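Local atomic coordinates of tegument protein UL51 (Human herpesvirus 1, PDB entry 6T5A), a protein that probably acts in the egress of virus particles from the perinuclear space and in the secondary envelopment of cytoplasmic capsids at membranes derived from the trans-Golgi network. Residues A66-A71 and D107-T112. The protein carries 1 engineered substitution. Sequence-based numbering, arbitrary orientation.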
# COMPACT_ATOMS: atom_id res chain seq x y z
N ALA A 66 27.43 -1.48 36.83
CA ALA A 66 27.43 -0.01 36.90
C ALA A 66 27.39 0.44 38.39
O ALA A 66 28.08 1.38 38.77
CB ALA A 66 26.24 0.55 36.13
N ARG A 67 26.60 -0.27 39.22
CA ARG A 67 26.50 -0.00 40.66
C ARG A 67 27.85 -0.29 41.36
O ARG A 67 28.27 0.50 42.21
CB ARG A 67 25.39 -0.87 41.27
CG ARG A 67 23.98 -0.40 40.95
CD ARG A 67 23.02 -1.55 41.08
NE ARG A 67 21.64 -1.18 40.74
CZ ARG A 67 20.66 -2.06 40.56
NH1 ARG A 67 20.89 -3.36 40.68
NH2 ARG A 67 19.43 -1.65 40.26
N THR A 68 28.52 -1.40 41.00
CA THR A 68 29.81 -1.79 41.58
C THR A 68 30.89 -0.77 41.21
O THR A 68 31.66 -0.35 42.08
CB THR A 68 30.17 -3.24 41.24
OG1 THR A 68 29.10 -4.07 41.69
CG2 THR A 68 31.48 -3.69 41.90
N TYR A 69 30.91 -0.34 39.94
CA TYR A 69 31.84 0.69 39.46
C TYR A 69 31.63 1.97 40.28
O TYR A 69 32.60 2.55 40.76
CB TYR A 69 31.60 0.95 37.95
CG TYR A 69 32.40 2.11 37.41
CD1 TYR A 69 33.72 1.95 37.01
CD2 TYR A 69 31.84 3.38 37.33
CE1 TYR A 69 34.47 3.03 36.54
CE2 TYR A 69 32.57 4.47 36.85
CZ TYR A 69 33.89 4.28 36.46
OH TYR A 69 34.61 5.34 35.97
N HIS A 70 30.36 2.39 40.44
CA HIS A 70 30.02 3.56 41.23
C HIS A 70 30.51 3.45 42.69
O HIS A 70 31.06 4.41 43.21
CB HIS A 70 28.51 3.83 41.17
CG HIS A 70 28.05 4.99 42.00
ND1 HIS A 70 28.42 6.29 41.69
CD2 HIS A 70 27.25 5.01 43.09
CE1 HIS A 70 27.83 7.05 42.60
NE2 HIS A 70 27.11 6.32 43.45
N ALA A 71 30.34 2.27 43.33
CA ALA A 71 30.82 2.06 44.70
C ALA A 71 32.34 2.24 44.80
O ALA A 71 32.83 2.86 45.76
CB ALA A 71 30.40 0.69 45.21
N ASP A 107 38.30 -0.95 37.19
CA ASP A 107 38.81 -1.31 35.86
C ASP A 107 38.18 -2.61 35.36
O ASP A 107 37.80 -2.68 34.19
CB ASP A 107 40.35 -1.45 35.89
CG ASP A 107 41.12 -0.13 35.94
OD1 ASP A 107 40.49 0.94 35.78
OD2 ASP A 107 42.35 -0.17 36.14
N THR A 108 38.02 -3.62 36.25
CA THR A 108 37.39 -4.91 35.92
C THR A 108 35.92 -4.71 35.52
O THR A 108 35.48 -5.28 34.51
CB THR A 108 37.60 -5.89 37.08
OG1 THR A 108 39.00 -6.06 37.27
CG2 THR A 108 36.98 -7.26 36.82
N CYS A 109 35.18 -3.87 36.27
CA CYS A 109 33.77 -3.54 35.98
C CYS A 109 33.66 -2.87 34.64
O CYS A 109 32.80 -3.23 33.85
CB CYS A 109 33.18 -2.66 37.08
SG CYS A 109 32.93 -3.52 38.64
N MET A 110 34.54 -1.89 34.40
CA MET A 110 34.59 -1.12 33.16
C MET A 110 34.87 -2.05 31.98
O MET A 110 34.14 -1.95 31.00
CB MET A 110 35.63 -0.02 33.27
CG MET A 110 35.47 1.06 32.24
SD MET A 110 36.83 2.26 32.23
CE MET A 110 36.84 2.78 33.93
N ALA A 111 35.86 -2.97 32.10
CA ALA A 111 36.22 -3.94 31.06
C ALA A 111 35.03 -4.84 30.67
O ALA A 111 34.82 -5.06 29.48
CB ALA A 111 37.40 -4.79 31.50
N THR A 112 34.26 -5.33 31.67
CA THR A 112 33.08 -6.19 31.44
C THR A 112 31.95 -5.42 30.73
O THR A 112 31.29 -5.98 29.85
CB THR A 112 32.64 -6.85 32.75
OG1 THR A 112 33.79 -7.45 33.35
CG2 THR A 112 31.57 -7.92 32.54
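Cys109 lays its thiol against the methyl end of Thr68, with SG 3.6 Å from CG2, while its own CB sits 4.0 Å from the CB of Tyr69. One small side chain thus fills the join between two neighbouring residues of the facing helix, and its sulfur also comes to 4.0 Å from the backbone N of Tyr69, a van der Waals approach. Thr68 offers carbon here because its CG2 stands anti to the backbone N; the hydroxyl, turned back beside that N, hydrogen-bonds to the carbonyl of Ala64 in its own helix.

One residue on from Cys109, Met110 starts off to the flank of the interface and then returns. The chain runs extended through CG and SD and bends at its last torsion (chi3 -54°), which carries the methyl CE to 3.5 Å from Tyr69 CE1. It comes in obliquely, near the hydroxyl end of the ring, with Tyr69 OH 4.0 Å from the same methyl. No hydrogen bond crosses between 66-71 and 107-112, so sulfur, methyl and ring packing make up the contact.

The backbones draw together at Tyr69 and Cys109, whose CA atoms are 5.8 Å apart, and the local axes approach to 8.9 Å at 152°, close to antiparallel. Apolar side chains from a chain of a different protein in the assembly also pack on Tyr69 and Met110. Helices 63-82 and 94-117 form an antiparallel helical hairpin, and this contact joins its two arms in the N-terminal part of UL51 that this chain represents.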